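Long-range contact in phenol hydroxylase component phL (Pseudomonas stutzeri, PDB 3U52), which probably serves as an auxiliary, non-catalytic helical subunit of a multicomponent hydroxylase complex that oxidises phenol: residues I65-R77 with R262-E274. Residues are numbered along the deposited sequence; the frame is centred on the assembly and turned at random.
Sequences IRMEDWCAVSDPR and RWTNAMMKAVAGE
Trp263 CD1 lies over the centre of the Arg77 guanidinium, with the two flat groups turned 30° from parallel. The shortest approach is 3.5 Å, from Arg77 CZ to Trp263 CD1. Asp75 fixes that guanidinium side-on: Arg77 NE gives a nearly straight bond (171°) to the syn lone pair of Asp75 OD1, while Arg77 NH2 reaches Asp75 OD2 from above the carboxylate plane, at 2.9 Å. Asp75 OD1 also accepts the backbone N of Arg77, closing an Asx turn, and Glu259, on the same helix as Trp263, forms a salt bridge with Arg77 NH1. Replacing Arg77 by alanine is likely to leave Asp75 and Glu259 without their shared cation and to open a gap beside the indole. Next to it, Pro76 CG packs on Ala266 CB at 3.6 Å.

In the middle, Val73 splits its methyls, CG1 meeting Met267 and CG2 touching both Ala270 CB and Val271 CG2; Val271 CG1 then touches Ile65 CG2 (3.5 Å).

At the far end, Glu274 OE2 accepts Glu68 N at 2.7 Å and 176°, the donor lying out of the carboxylate plane. A bend at chi2 brings this carboxylate back across Met67, whose SD lies 3.7 Å from Glu274 CB, and a water links Glu274 OE1 to Asp69 N. The loop preceding helix 81-105 is thus held along helix 251-274 by apolar contacts between two polar ends: Glu274 binds loop backbone at one, and Arg77, oriented by Asp75, meets Trp263 and Glu259 at the other.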
ATOM      1  N   ILE D  65      17.371 -39.918   3.378  1.00 27.60           N
ATOM      2  CA  ILE D  65      17.416 -39.378   2.027  1.00 27.68           C
ATOM      3  C   ILE D  65      18.614 -38.462   1.877  1.00 27.59           C
ATOM      4  O   ILE D  65      18.969 -37.759   2.805  1.00 28.78           O
ATOM      5  CB  ILE D  65      16.125 -38.613   1.694  1.00 27.36           C
ATOM      6  CG1 ILE D  65      14.918 -39.570   1.654  1.00 27.55           C
ATOM      7  CG2 ILE D  65      16.255 -37.900   0.370  1.00 27.99           C
ATOM      8  CD1 ILE D  65      14.917 -40.551   0.463  1.00 23.79           C
ATOM      9  N   ARG D  66      19.256 -38.494   0.715  1.00 28.18           N
ATOM     10  CA  ARG D  66      20.430 -37.665   0.436  1.00 29.05           C
ATOM     11  C   ARG D  66      20.217 -36.828  -0.816  1.00 28.53           C
ATOM     12  O   ARG D  66      19.677 -37.314  -1.804  1.00 28.05           O
ATOM     13  CB  ARG D  66      21.705 -38.536   0.260  1.00 29.96           C
ATOM     14  CG  ARG D  66      22.162 -39.268   1.527  1.00 32.80           C
ATOM     15  CD  ARG D  66      22.647 -38.299   2.613  1.00 39.99           C
ATOM     16  NE  ARG D  66      22.185 -38.728   3.946  1.00 44.32           N
ATOM     17  CZ  ARG D  66      23.009 -39.084   4.913  1.00 44.23           C
ATOM     18  NH1 ARG D  66      24.312 -39.023   4.686  1.00 48.81           N
ATOM     19  NH2 ARG D  66      22.555 -39.466   6.091  1.00 41.94           N
ATOM     20  N   MET D  67      20.615 -35.562  -0.740  1.00 29.48           N
ATOM     21  CA  MET D  67      20.560 -34.617  -1.862  1.00 30.15           C
ATOM     22  C   MET D  67      21.833 -33.824  -1.934  1.00 31.53           C
ATOM     23  O   MET D  67      22.282 -33.255  -0.920  1.00 30.79           O
ATOM     24  CB  MET D  67      19.439 -33.614  -1.698  1.00 29.66           C
ATOM     25  CG  MET D  67      18.086 -34.260  -1.570  1.00 29.61           C
ATOM     26  SD  MET D  67      17.387 -34.896  -3.094  1.00 27.55           S
ATOM     27  CE  MET D  67      16.875 -33.355  -3.901  1.00 25.90           C
ATOM     28  N   GLU D  68      22.371 -33.719  -3.146  1.00 32.06           N
ATOM     29  CA  GLU D  68      23.488 -32.829  -3.399  1.00 34.23           C
ATOM     30  C   GLU D  68      23.092 -31.430  -2.930  1.00 34.09           C
ATOM     31  O   GLU D  68      23.886 -30.730  -2.301  1.00 33.93           O
ATOM     32  CB  GLU D  68      23.876 -32.816  -4.884  1.00 35.15           C
ATOM     33  CG  GLU D  68      25.171 -32.008  -5.173  1.00 41.70           C
ATOM     34  CD  GLU D  68      25.046 -31.084  -6.413  1.00 50.47           C
ATOM     35  OE1 GLU D  68      25.653 -31.408  -7.469  1.00 53.36           O
ATOM     36  OE2 GLU D  68      24.340 -30.036  -6.331  1.00 52.98           O
ATOM     37  N   ASP D  69      21.843 -31.046  -3.181  1.00 33.56           N
ATOM     38  CA  ASP D  69      21.399 -29.677  -2.881  1.00 33.61           C
ATOM     39  C   ASP D  69      19.908 -29.655  -2.525  1.00 32.85           C
ATOM     40  O   ASP D  69      19.094 -29.798  -3.405  1.00 32.95           O
ATOM     41  CB  ASP D  69      21.694 -28.813  -4.113  1.00 33.84           C
ATOM     42  CG  ASP D  69      21.437 -27.348  -3.880  1.00 37.98           C
ATOM     43  OD1 ASP D  69      20.956 -26.980  -2.786  1.00 38.16           O
ATOM     44  OD2 ASP D  69      21.715 -26.557  -4.823  1.00 43.11           O
ATOM     45  N   TRP D  70      19.543 -29.486  -1.250  1.00 32.35           N
ATOM     46  CA  TRP D  70      18.106 -29.521  -0.877  1.00 32.61           C
ATOM     47  C   TRP D  70      17.229 -28.397  -1.491  1.00 33.43           C
ATOM     48  O   TRP D  70      16.005 -28.535  -1.581  1.00 33.17           O
ATOM     49  CB  TRP D  70      17.915 -29.574   0.637  1.00 31.09           C
ATOM     50  CG  TRP D  70      17.878 -30.962   1.195  1.00 31.84           C
ATOM     51  CD1 TRP D  70      18.848 -31.569   1.960  1.00 30.10           C
ATOM     52  CD2 TRP D  70      16.818 -31.931   1.042  1.00 29.14           C
ATOM     53  NE1 TRP D  70      18.452 -32.855   2.286  1.00 28.42           N
ATOM     54  CE2 TRP D  70      17.218 -33.102   1.739  1.00 28.66           C
ATOM     55  CE3 TRP D  70      15.585 -31.930   0.360  1.00 28.02           C
ATOM     56  CZ2 TRP D  70      16.425 -34.261   1.784  1.00 25.35           C
ATOM     57  CZ3 TRP D  70      14.786 -33.069   0.415  1.00 30.02           C
ATOM     58  CH2 TRP D  70      15.224 -34.236   1.120  1.00 27.62           C
ATOM     59  N   CYS D  71      17.854 -27.273  -1.863  1.00 35.19           N
ATOM     60  CA  CYS D  71      17.211 -26.226  -2.699  1.00 37.12           C
ATOM     61  C   CYS D  71      16.860 -26.634  -4.134  1.00 37.34           C
ATOM     62  O   CYS D  71      16.240 -25.850  -4.846  1.00 37.17           O
ATOM     63  CB  CYS D  71      18.075 -24.982  -2.773  1.00 36.62           C
ATOM     64  SG  CYS D  71      18.320 -24.323  -1.176  1.00 43.82           S
ATOM     65  N   ALA D  72      17.263 -27.832  -4.570  1.00 37.23           N
ATOM     66  CA  ALA D  72      16.658 -28.440  -5.750  1.00 37.22           C
ATOM     67  C   ALA D  72      15.135 -28.581  -5.556  1.00 37.59           C
ATOM     68  O   ALA D  72      14.367 -28.577  -6.533  1.00 38.63           O
ATOM     69  CB  ALA D  72      17.252 -29.824  -6.013  1.00 37.45           C
ATOM     70  N   VAL D  73      14.692 -28.756  -4.318  1.00 36.27           N
ATOM     71  CA  VAL D  73      13.256 -28.847  -4.064  1.00 35.39           C
ATOM     72  C   VAL D  73      12.745 -27.424  -3.905  1.00 35.40           C
ATOM     73  O   VAL D  73      13.138 -26.727  -2.966  1.00 36.77           O
ATOM     74  CB  VAL D  73      12.926 -29.710  -2.825  1.00 35.59           C
ATOM     75  CG1 VAL D  73      11.471 -29.544  -2.427  1.00 34.62           C
ATOM     76  CG2 VAL D  73      13.246 -31.191  -3.087  1.00 34.30           C
ATOM     77  N   SER D  74      11.920 -26.983  -4.853  1.00 33.11           N
ATOM     78  CA  SER D  74      11.392 -25.619  -4.879  1.00 32.83           C
ATOM     79  C   SER D  74       9.887 -25.676  -5.113  1.00 30.87           C
ATOM     80  O   SER D  74       9.369 -26.674  -5.603  1.00 30.72           O
ATOM     81  CB  SER D  74      12.031 -24.791  -5.992  1.00 32.14           C
ATOM     82  OG  SER D  74      13.439 -24.692  -5.778  1.00 40.23           O
ATOM     83  N   ASP D  75       9.204 -24.587  -4.794  1.00 28.68           N
ATOM     84  CA  ASP D  75       7.749 -24.554  -4.797  1.00 26.85           C
ATOM     85  C   ASP D  75       7.283 -23.988  -6.154  1.00 27.14           C
ATOM     86  O   ASP D  75       7.619 -22.849  -6.488  1.00 26.67           O
ATOM     87  CB  ASP D  75       7.250 -23.675  -3.644  1.00 26.63           C
ATOM     88  CG  ASP D  75       5.721 -23.686  -3.507  1.00 25.04           C
ATOM     89  OD1 ASP D  75       5.049 -24.356  -4.304  1.00 20.43           O
ATOM     90  OD2 ASP D  75       5.176 -23.019  -2.619  1.00 22.89           O
ATOM     91  N   PRO D  76       6.534 -24.792  -6.944  1.00 26.06           N
ATOM     92  CA  PRO D  76       5.909 -24.318  -8.188  1.00 25.44           C
ATOM     93  C   PRO D  76       4.937 -23.139  -7.996  1.00 25.26           C
ATOM     94  O   PRO D  76       4.795 -22.331  -8.915  1.00 26.57           O
ATOM     95  CB  PRO D  76       5.154 -25.559  -8.730  1.00 25.81           C
ATOM     96  CG  PRO D  76       5.702 -26.737  -7.964  1.00 25.98           C
ATOM     97  CD  PRO D  76       6.256 -26.211  -6.659  1.00 25.90           C
ATOM     98  N   ARG D  77       4.259 -23.052  -6.848  1.00 23.68           N
ATOM     99  CA  ARG D  77       3.362 -21.942  -6.510  1.00 22.45           C
ATOM    100  C   ARG D  77       4.142 -20.646  -6.141  1.00 22.56           C
ATOM    101  O   ARG D  77       3.569 -19.563  -6.101  1.00 22.71           O
ATOM    102  CB  ARG D  77       2.449 -22.353  -5.336  1.00 21.08           C
ATOM    103  CG  ARG D  77       1.619 -23.627  -5.531  1.00 17.11           C
ATOM    104  CD  ARG D  77       1.157 -24.139  -4.148  1.00 18.91           C
ATOM    105  NE  ARG D  77       2.264 -24.250  -3.184  1.00 20.81           N
ATOM    106  CZ  ARG D  77       2.121 -24.436  -1.867  1.00 20.44           C
ATOM    107  NH1 ARG D  77       0.932 -24.633  -1.356  1.00 21.72           N
ATOM    108  NH2 ARG D  77       3.185 -24.472  -1.067  1.00 22.94           N
ATOM    109  N   ARG D 262       0.609 -29.683  -6.549  1.00 25.41           N
ATOM    110  CA  ARG D 262       1.712 -28.998  -7.232  1.00 24.95           C
ATOM    111  C   ARG D 262       3.033 -29.151  -6.492  1.00 25.57           C
ATOM    112  O   ARG D 262       4.027 -29.586  -7.081  1.00 26.85           O
ATOM    113  CB  ARG D 262       1.379 -27.518  -7.494  1.00 25.22           C
ATOM    114  CG  ARG D 262       0.173 -27.350  -8.448  1.00 26.49           C
ATOM    115  CD  ARG D 262       0.016 -25.908  -8.842  1.00 28.83           C
ATOM    116  NE  ARG D 262       1.109 -25.455  -9.699  1.00 33.42           N
ATOM    117  CZ  ARG D 262       1.372 -24.171  -9.931  1.00 35.40           C
ATOM    118  NH1 ARG D 262       0.631 -23.234  -9.344  1.00 34.71           N
ATOM    119  NH2 ARG D 262       2.376 -23.825 -10.721  1.00 35.53           N
ATOM    120  N   TRP D 263       3.068 -28.835  -5.202  1.00 23.89           N
ATOM    121  CA  TRP D 263       4.352 -28.834  -4.536  1.00 22.20           C
ATOM    122  C   TRP D 263       4.753 -30.235  -4.094  1.00 21.77           C
ATOM    123  O   TRP D 263       5.933 -30.527  -4.088  1.00 20.67           O
ATOM    124  CB  TRP D 263       4.376 -27.854  -3.363  1.00 22.75           C
ATOM    125  CG  TRP D 263       3.582 -28.258  -2.135  1.00 21.66           C
ATOM    126  CD1 TRP D 263       2.283 -27.909  -1.846  1.00 22.16           C
ATOM    127  CD2 TRP D 263       4.049 -29.013  -0.995  1.00 22.77           C
ATOM    128  NE1 TRP D 263       1.908 -28.436  -0.645  1.00 21.42           N
ATOM    129  CE2 TRP D 263       2.964 -29.112  -0.091  1.00 23.14           C
ATOM    130  CE3 TRP D 263       5.273 -29.632  -0.659  1.00 23.55           C
ATOM    131  CZ2 TRP D 263       3.069 -29.805   1.147  1.00 22.59           C
ATOM    132  CZ3 TRP D 263       5.383 -30.310   0.550  1.00 21.02           C
ATOM    133  CH2 TRP D 263       4.286 -30.404   1.436  1.00 22.55           C
ATOM    134  N   THR D 264       3.792 -31.080  -3.682  1.00 20.74           N
ATOM    135  CA  THR D 264       4.155 -32.427  -3.253  1.00 21.73           C
ATOM    136  C   THR D 264       4.665 -33.273  -4.414  1.00 22.85           C
ATOM    137  O   THR D 264       5.654 -33.973  -4.261  1.00 23.22           O
ATOM    138  CB  THR D 264       3.057 -33.180  -2.503  1.00 21.57           C
ATOM    139  OG1 THR D 264       1.951 -33.394  -3.366  1.00 21.91           O
ATOM    140  CG2 THR D 264       2.587 -32.435  -1.242  1.00 22.17           C
ATOM    141  N   ASN D 265       4.041 -33.197  -5.589  1.00 23.64           N
ATOM    142  CA  ASN D 265       4.650 -33.791  -6.804  1.00 24.90           C
ATOM    143  C   ASN D 265       6.020 -33.203  -7.212  1.00 25.52           C
ATOM    144  O   ASN D 265       6.905 -33.964  -7.599  1.00 25.83           O
ATOM    145  CB  ASN D 265       3.700 -33.713  -7.999  1.00 25.55           C
ATOM    146  CG  ASN D 265       2.497 -34.626  -7.863  1.00 27.74           C
ATOM    147  OD1 ASN D 265       2.494 -35.538  -7.042  1.00 28.74           O
ATOM    148  ND2 ASN D 265       1.473 -34.399  -8.695  1.00 27.07           N
ATOM    149  N   ALA D 266       6.217 -31.882  -7.161  1.00 25.68           N
ATOM    150  CA  ALA D 266       7.550 -31.318  -7.457  1.00 26.51           C
ATOM    151  C   ALA D 266       8.630 -31.813  -6.452  1.00 27.42           C
ATOM    152  O   ALA D 266       9.771 -32.096  -6.852  1.00 27.82           O
ATOM    153  CB  ALA D 266       7.520 -29.825  -7.500  1.00 27.16           C
ATOM    154  N   MET D 267       8.279 -31.919  -5.161  1.00 26.56           N
ATOM    155  CA  MET D 267       9.218 -32.417  -4.172  1.00 26.48           C
ATOM    156  C   MET D 267       9.562 -33.913  -4.403  1.00 27.02           C
ATOM    157  O   MET D 267      10.742 -34.274  -4.396  1.00 27.20           O
ATOM    158  CB  MET D 267       8.668 -32.239  -2.767  1.00 26.60           C
ATOM    159  CG  MET D 267       9.577 -32.848  -1.656  1.00 27.61           C
ATOM    160  SD  MET D 267       8.844 -32.490  -0.024  1.00 29.34           S
ATOM    161  CE  MET D 267       7.477 -33.671  -0.013  1.00 24.96           C
ATOM    162  N   MET D 268       8.553 -34.755  -4.597  1.00 26.68           N
ATOM    163  CA  MET D 268       8.789 -36.157  -4.991  1.00 28.01           C
ATOM    164  C   MET D 268       9.631 -36.303  -6.269  1.00 28.77           C
ATOM    165  O   MET D 268      10.533 -37.106  -6.291  1.00 29.73           O
ATOM    166  CB  MET D 268       7.491 -36.936  -5.115  1.00 27.80           C
ATOM    167  CG  MET D 268       6.844 -37.312  -3.772  1.00 29.87           C
ATOM    168  SD  MET D 268       7.914 -38.255  -2.650  1.00 35.03           S
ATOM    169  CE  MET D 268       7.868 -39.855  -3.484  1.00 35.66           C
ATOM    170  N   LYS D 269       9.348 -35.543  -7.325  1.00 29.59           N
ATOM    171  CA  LYS D 269      10.143 -35.628  -8.564  1.00 31.00           C
ATOM    172  C   LYS D 269      11.626 -35.363  -8.356  1.00 30.68           C
ATOM    173  O   LYS D 269      12.458 -36.043  -8.947  1.00 31.10           O
ATOM    174  CB  LYS D 269       9.654 -34.671  -9.639  1.00 31.98           C
ATOM    175  CG  LYS D 269       8.399 -35.134 -10.378  1.00 38.73           C
ATOM    176  CD  LYS D 269       8.246 -34.368 -11.716  1.00 45.52           C
ATOM    177  CE  LYS D 269       8.458 -35.281 -12.920  1.00 48.04           C
ATOM    178  NZ  LYS D 269       7.344 -36.300 -13.010  1.00 50.07           N
ATOM    179  N   ALA D 270      11.950 -34.369  -7.525  1.00 30.66           N
ATOM    180  CA  ALA D 270      13.342 -33.971  -7.302  1.00 29.92           C
ATOM    181  C   ALA D 270      14.075 -34.958  -6.405  1.00 29.53           C
ATOM    182  O   ALA D 270      15.246 -35.249  -6.649  1.00 29.00           O
ATOM    183  CB  ALA D 270      13.413 -32.545  -6.739  1.00 29.67           C
ATOM    184  N   VAL D 271      13.383 -35.484  -5.383  1.00 28.61           N
ATOM    185  CA  VAL D 271      13.997 -36.454  -4.443  1.00 28.34           C
ATOM    186  C   VAL D 271      14.187 -37.858  -5.100  1.00 28.08           C
ATOM    187  O   VAL D 271      15.269 -38.440  -5.045  1.00 27.52           O
ATOM    188  CB  VAL D 271      13.194 -36.516  -3.117  1.00 28.13           C
ATOM    189  CG1 VAL D 271      13.803 -37.490  -2.151  1.00 27.21           C
ATOM    190  CG2 VAL D 271      13.194 -35.146  -2.453  1.00 28.05           C
ATOM    191  N   ALA D 272      13.138 -38.372  -5.735  1.00 28.37           N
ATOM    192  CA  ALA D 272      13.234 -39.597  -6.527  1.00 30.04           C
ATOM    193  C   ALA D 272      14.224 -39.521  -7.730  1.00 30.95           C
ATOM    194  O   ALA D 272      15.011 -40.429  -7.948  1.00 31.67           O
ATOM    195  CB  ALA D 272      11.855 -40.032  -6.981  1.00 29.50           C
ATOM    196  N   GLY D 273      14.192 -38.443  -8.492  1.00 32.10           N
ATOM    197  CA  GLY D 273      15.131 -38.241  -9.597  1.00 32.85           C
ATOM    198  C   GLY D 273      16.575 -38.035  -9.208  1.00 33.88           C
ATOM    199  O   GLY D 273      17.464 -38.149 -10.041  1.00 34.05           O
ATOM    200  N   GLU D 274      16.837 -37.733  -7.941  1.00 34.24           N
ATOM    201  CA  GLU D 274      18.203 -37.492  -7.514  1.00 34.47           C
ATOM    202  C   GLU D 274      19.104 -38.761  -7.688  1.00 35.04           C
ATOM    203  O   GLU D 274      20.184 -38.677  -8.249  1.00 34.87           O
ATOM    204  CB  GLU D 274      18.235 -36.997  -6.075  1.00 33.74           C
ATOM    205  CG  GLU D 274      19.659 -36.785  -5.491  1.00 35.56           C
ATOM    206  CD  GLU D 274      20.209 -35.378  -5.713  1.00 37.69           C
ATOM    207  OE1 GLU D 274      19.546 -34.564  -6.396  1.00 38.03           O
ATOM    208  OE2 GLU D 274      21.300 -35.078  -5.175  1.00 39.06           O
TER
HETATM  209  O   HOH W   1      20.423 -31.838  -5.322  1.00 42.65           O